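Local coordinates for 2,3,4,5-tetrahydropyridine-2,6-dicarboxylate N-succinyltransferase (Campylobacter jejuni, PDB 2RIJ), which probably catalyses the succinyl-CoA-dependent opening of cyclic tetrahydrodipicolinate to N-succinyl-L-2-amino-6-oxopimelate, a step of lysine biosynthesis, at residues L145-K151 and M228-A234; S262-V267 and I279-L283. All blocks are in the same frame, centred on the assembly; numbering follows the deposited sequence. Where two conformers were deposited one is given.

Contact 1 (L145-K151 and M228-A234)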
loop_
_atom_site.group_PDB
_atom_site.type_symbol
_atom_site.label_atom_id
_atom_site.label_comp_id
_atom_site.label_asym_id
_atom_site.label_seq_id
_atom_site.Cartn_x
_atom_site.Cartn_y
_atom_site.Cartn_z
ATOM N N LEU A 145 -2.862 45.499 -22.235
ATOM C CA LEU A 145 -2.122 44.300 -22.653
ATOM C C LEU A 145 -0.682 44.646 -22.983
ATOM O O LEU A 145 0.214 43.903 -22.627
ATOM C CB LEU A 145 -2.820 43.614 -23.812
ATOM C CG LEU A 145 -4.185 42.959 -23.487
ATOM C CD1 LEU A 145 -4.860 42.416 -24.759
ATOM C CD2 LEU A 145 -4.106 41.869 -22.365
ATOM N N TYR A 146 -0.477 45.758 -23.690
ATOM C CA TYR A 146 0.841 46.278 -23.962
ATOM C C TYR A 146 1.611 46.617 -22.728
ATOM O O TYR A 146 2.803 46.353 -22.653
ATOM C CB TYR A 146 0.783 47.497 -24.903
ATOM C CG TYR A 146 0.894 47.244 -26.406
ATOM C CD1 TYR A 146 -0.218 46.966 -27.194
ATOM C CD2 TYR A 146 2.138 47.267 -27.045
ATOM C CE1 TYR A 146 -0.122 46.774 -28.589
ATOM C CE2 TYR A 146 2.244 47.084 -28.413
ATOM C CZ TYR A 146 1.114 46.846 -29.197
ATOM O OH TYR A 146 1.293 46.706 -30.555
ATOM N N LEU A 147 0.963 47.204 -21.726
ATOM C CA LEU A 147 1.667 47.528 -20.468
ATOM C C LEU A 147 2.266 46.268 -19.822
ATOM O O LEU A 147 3.419 46.273 -19.379
ATOM C CB LEU A 147 0.749 48.256 -19.484
ATOM C CG LEU A 147 0.446 49.707 -19.791
ATOM C CD1 LEU A 147 -0.722 50.235 -18.865
ATOM C CD2 LEU A 147 1.726 50.566 -19.653
ATOM N N LEU A 148 1.507 45.170 -19.886
ATOM C CA LEU A 148 1.952 43.842 -19.401
ATOM C C LEU A 148 3.051 43.262 -20.288
ATOM O O LEU A 148 4.117 42.949 -19.791
ATOM C CB LEU A 148 0.770 42.885 -19.262
ATOM C CG LEU A 148 -0.217 43.172 -18.116
ATOM C CD1 LEU A 148 -1.573 42.524 -18.411
ATOM C CD2 LEU A 148 0.400 42.743 -16.778
ATOM N N SER A 149 2.809 43.142 -21.591
ATOM C CA SER A 149 3.770 42.455 -22.482
ATOM C C SER A 149 5.110 43.185 -22.712
ATOM O O SER A 149 6.120 42.528 -22.941
ATOM C CB SER A 149 3.102 42.055 -23.781
ATOM O OG SER A 149 2.099 41.094 -23.504
ATOM N N THR A 150 5.098 44.521 -22.584
ATOM C CA THR A 150 6.305 45.343 -22.629
ATOM C C THR A 150 6.988 45.401 -21.259
ATOM O O THR A 150 8.045 45.974 -21.138
ATOM C CB THR A 150 5.984 46.812 -23.064
ATOM O OG1 THR A 150 5.172 47.452 -22.051
ATOM C CG2 THR A 150 5.281 46.873 -24.464
ATOM N N LYS A 151 6.355 44.835 -20.227
ATOM C CA LYS A 151 6.836 44.785 -18.872
ATOM C C LYS A 151 6.976 46.180 -18.245
ATOM O O LYS A 151 7.777 46.358 -17.346
ATOM C CB LYS A 151 8.131 43.965 -18.767
ATOM C CG LYS A 151 7.982 42.547 -19.284
ATOM C CD LYS A 151 9.201 41.634 -18.986
ATOM C CE LYS A 151 10.381 41.916 -19.861
ATOM N NZ LYS A 151 10.225 41.525 -21.235
HETATM N N MSE A 228 -0.998 37.534 -26.593
HETATM C CA MSE A 228 -0.823 38.943 -26.217
HETATM C C MSE A 228 -1.291 39.201 -24.765
HETATM O O MSE A 228 -2.299 38.662 -24.327
HETATM C CB MSE A 228 -1.537 39.844 -27.239
HETATM C CG MSE A 228 -1.338 41.343 -27.031
HETATM SE SE MSE A 228 0.546 41.815 -26.953
HETATM C CE MSE A 228 0.253 43.763 -26.779
ATOM N N GLY A 229 -0.516 39.995 -24.019
ATOM C CA GLY A 229 -0.670 40.138 -22.589
ATOM C C GLY A 229 0.231 39.250 -21.710
ATOM O O GLY A 229 0.240 39.428 -20.512
ATOM N N ALA A 230 0.904 38.252 -22.299
ATOM C CA ALA A 230 1.912 37.471 -21.623
ATOM C C ALA A 230 3.106 38.383 -21.301
ATOM O O ALA A 230 3.382 39.369 -22.004
ATOM C CB ALA A 230 2.347 36.223 -22.489
ATOM N N SER A 231 3.816 38.032 -20.238
ATOM C CA SER A 231 5.001 38.754 -19.803
ATOM C C SER A 231 6.170 37.782 -19.642
ATOM O O SER A 231 6.152 36.920 -18.768
ATOM C CB SER A 231 4.701 39.486 -18.507
ATOM O OG SER A 231 5.820 40.213 -18.065
ATOM N N LEU A 232 7.147 37.890 -20.521
ATOM C CA LEU A 232 8.315 37.019 -20.518
ATOM C C LEU A 232 9.577 37.797 -20.138
ATOM O O LEU A 232 9.994 38.692 -20.863
ATOM C CB LEU A 232 8.471 36.396 -21.892
ATOM C CG LEU A 232 7.236 35.709 -22.519
ATOM C CD1 LEU A 232 7.692 35.076 -23.859
ATOM C CD2 LEU A 232 6.580 34.664 -21.554
ATOM N N ALA A 233 10.180 37.454 -19.006
ATOM C CA ALA A 233 11.444 38.071 -18.586
ATOM C C ALA A 233 12.516 37.729 -19.595
ATOM O O ALA A 233 12.478 36.653 -20.220
ATOM C CB ALA A 233 11.853 37.636 -17.161
ATOM N N ALA A 234 13.441 38.662 -19.777
ATOM C CA ALA A 234 14.586 38.510 -20.700
ATOM C C ALA A 234 15.291 37.180 -20.424
ATOM O O ALA A 234 15.544 36.813 -19.269
ATOM C CB ALA A 234 15.578 39.733 -20.580
HETATM O O HOH W 1 4.585 42.360 -17.091
HETATM O O HOH W 2 7.424 40.256 -22.290
#
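Ser-149 and Lys-151, at the end of helix 138-149, supply the direct hydrogen bonds to 228-234. The hydroxyl of Ser-149 gives its proton to the carbonyl O of Ala-230, OG to O 2.6 Å, and takes a weak bond from the N of Gly-229, N to OG 2.9 Å. A serine suits this spot, its short hydroxyl both donating and accepting; with OG anti to the carbonyl carbon (chi1 -65°), it is turned to the loop between these two partners. Lys-151 lies farther along: its chain bends at chi3 and chi4, laying CD and CE alongside the loop and bringing NZ to the O of Leu-232 at 2.9 Å. NZ also forms a salt bridge with Glu-215.

The helix closes here with a Schellman motif, in which Lys-151 has positive phi. The loop 228-234 runs between strands 219-220 and 237-238, where the left-handed beta-helix of hexapeptide-repeat acyltransferases begins, so this contact sets a helix of the N-terminal family region against the start of the beta-helix.

Two waters extend the polar seam. One donates to the O of Leu-148 and accepts from OG of Ser-231; the other lies 2.7 Å from the O of Ser-149, to which it can donate, and accepts from the N of Leu-232 and, in a long bond, from NZ of Lys-151.

Apolar contact fills the other end. The unbranched chain of Met-228, present as selenomethionine, bends at chi2 (54°) and sets CE over one face of the Tyr-146 ring, 3.5 Å from its centroid, in a CH-pi contact; SE stands farther above that face, a distant Met-aromatic contact. The phenol OH is hydrogen-bonded to His-211 of the same chain and to Lys-191 of a second subunit. CD2 of Leu-145 packs at 3.9 Å on CA of Gly-229, where a CB would collide with that methyl and, at this positive phi, press on the O of Met-228.

Contact 2 (S262-V267 and I279-L283); sequences SSSAIV and ILGVL
Val-267 and Ile-279 meet through their branch ends, CG2 of the valine lying 3.6 Å from CD1 of the isoleucine. The contact follows from the torsions: with chi1 of -54° and chi2 of 169°, Ile-279 sends CG1 off beside its backbone N and extends it to CD1, while CG2, on the other branch, goes to CB of Ala-265 at 4.0 Å. A beta-branched residue suits this place because its two arms serve two partners. Ala-265 offers a methyl small enough to sit also against the O of Leu-280, CB to O 3.6 Å.

These segments belong to neighbouring coils of the left-handed parallel beta-helix. Strands 260-261 and 278-279 are adjacent in one parallel sheet, and the type II turn from Ser-262 to Ala-265 carries the chain round to strand 266-267, in the next sheet. The N of Ser-262 bonds the O of Ile-279 at 3.1 Å, nearly straight.

The side chain of Ser-262, at chi1 -63°, holds OG beside its backbone N, where a water joins it to that same carbonyl. Its CB also packs on the N of Gly-281. Glycine fits there because a CB would run into the O of Ser-263, which instead receives a CA-H contact at 3.3 Å from CA of Gly-281. At the turn itself, Val-282 sets CG2 against CB of Ser-264 at 3.8 Å.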
loop_
_atom_site.group_PDB
_atom_site.type_symbol
_atom_site.label_atom_id
_atom_site.label_comp_id
_atom_site.label_asym_id
_atom_site.label_seq_id
_atom_site.Cartn_x
_atom_site.Cartn_y
_atom_site.Cartn_z
ATOM N N SER A 262 -1.013 29.068 -17.128
ATOM C CA SER A 262 -2.365 29.683 -17.160
ATOM C C SER A 262 -2.360 31.132 -16.724
ATOM O O SER A 262 -1.459 31.617 -16.040
ATOM C CB SER A 262 -3.338 28.916 -16.230
ATOM O OG SER A 262 -3.533 27.575 -16.670
ATOM N N SER A 263 -3.403 31.853 -17.117
ATOM C CA SER A 263 -3.557 33.248 -16.725
ATOM C C SER A 263 -3.479 33.377 -15.220
ATOM O O SER A 263 -4.025 32.547 -14.489
ATOM C CB SER A 263 -4.897 33.803 -17.255
ATOM O OG SER A 263 -4.769 34.149 -18.614
ATOM N N SER A 264 -2.772 34.419 -14.765
ATOM C CA SER A 264 -2.490 34.747 -13.385
ATOM C C SER A 264 -1.302 34.000 -12.788
ATOM O O SER A 264 -0.871 34.364 -11.730
ATOM C CB SER A 264 -3.704 34.611 -12.461
ATOM O OG SER A 264 -4.623 35.590 -12.809
ATOM N N ALA A 265 -0.770 33.012 -13.491
ATOM C CA ALA A 265 0.378 32.225 -12.973
ATOM C C ALA A 265 1.670 32.946 -13.311
ATOM O O ALA A 265 1.814 33.505 -14.431
ATOM C CB ALA A 265 0.366 30.793 -13.529
ATOM N N ILE A 266 2.588 32.946 -12.345
ATOM C CA ILE A 266 3.899 33.561 -12.446
ATOM C C ILE A 266 4.948 32.548 -12.057
ATOM O O ILE A 266 4.803 31.848 -11.041
ATOM C CB ILE A 266 4.058 34.816 -11.520
ATOM C CG1 ILE A 266 3.018 35.901 -11.878
ATOM C CG2 ILE A 266 5.457 35.405 -11.663
ATOM C CD1 ILE A 266 2.934 37.056 -10.842
ATOM N N VAL A 267 5.979 32.455 -12.893
ATOM C CA VAL A 267 7.090 31.521 -12.715
ATOM C C VAL A 267 8.381 32.329 -12.493
ATOM O O VAL A 267 8.724 33.185 -13.283
ATOM C CB VAL A 267 7.197 30.566 -13.917
ATOM C CG1 VAL A 267 8.363 29.591 -13.780
ATOM C CG2 VAL A 267 5.850 29.814 -14.127
ATOM N N ILE A 279 0.852 24.377 -15.247
ATOM C CA ILE A 279 0.760 25.245 -14.092
ATOM C C ILE A 279 -0.604 25.939 -14.128
ATOM O O ILE A 279 -0.866 26.749 -15.011
ATOM C CB ILE A 279 1.887 26.288 -14.011
ATOM C CG1 ILE A 279 3.249 25.606 -14.076
ATOM C CG2 ILE A 279 1.772 27.128 -12.729
ATOM C CD1 ILE A 279 4.415 26.567 -14.276
ATOM N N LEU A 280 -1.455 25.640 -13.151
ATOM C CA LEU A 280 -2.781 26.249 -13.097
ATOM C C LEU A 280 -2.650 27.699 -12.603
ATOM O O LEU A 280 -1.575 28.120 -12.085
ATOM C CB LEU A 280 -3.691 25.365 -12.219
ATOM C CG LEU A 280 -3.828 23.881 -12.611
ATOM C CD1 LEU A 280 -4.878 23.258 -11.637
ATOM C CD2 LEU A 280 -4.185 23.674 -14.065
ATOM N N GLY A 281 -3.693 28.517 -12.772
ATOM C CA GLY A 281 -3.508 29.951 -12.509
ATOM C C GLY A 281 -4.040 30.530 -11.246
ATOM O O GLY A 281 -3.432 31.418 -10.642
ATOM N N VAL A 282 -5.238 30.089 -10.895
ATOM C CA VAL A 282 -5.984 30.658 -9.784
ATOM C C VAL A 282 -6.472 29.505 -8.899
ATOM O O VAL A 282 -7.043 28.511 -9.408
ATOM C CB VAL A 282 -7.181 31.515 -10.282
ATOM C CG1 VAL A 282 -7.881 32.199 -9.098
ATOM C CG2 VAL A 282 -6.697 32.557 -11.265
ATOM N N LEU A 283 -6.233 29.638 -7.599
ATOM C CA LEU A 283 -6.696 28.674 -6.627
ATOM C C LEU A 283 -8.225 28.690 -6.562
ATOM O O LEU A 283 -8.851 29.708 -6.831
ATOM C CB LEU A 283 -6.115 28.977 -5.252
ATOM C CG LEU A 283 -4.626 28.679 -5.087
ATOM C CD1 LEU A 283 -4.177 29.243 -3.743
ATOM C CD2 LEU A 283 -4.419 27.140 -5.224
HETATM O O HOH W 3 -1.960 25.807 -17.654
#

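In the fold
Contact 1 closes before contact 2 opens along the chain, and their centres lie 15 Å apart, with nearest atoms about 7 Å from each other and no touch. Contact 1 joins helix 138-149 of the N-terminal part to the early beta-helix, near the centre of the chain; contact 2 lies farther along, between two successive coils. Residues 248-251 link them by backbone bonds: Asn-248 to Gly-229 and Ser-264, Ala-249 and Thr-251 to Ser-231, and Gly-250 to Ala-265 and Val-267. The coil between thus passes the stacking on from 228-234 to 262-267. Arg-260 and Ser-278, predicted to bind succinyl-CoA, lie in sequence next to contact 2; Arg-260 is about 12 Å from Leu-232, side chain to side chain.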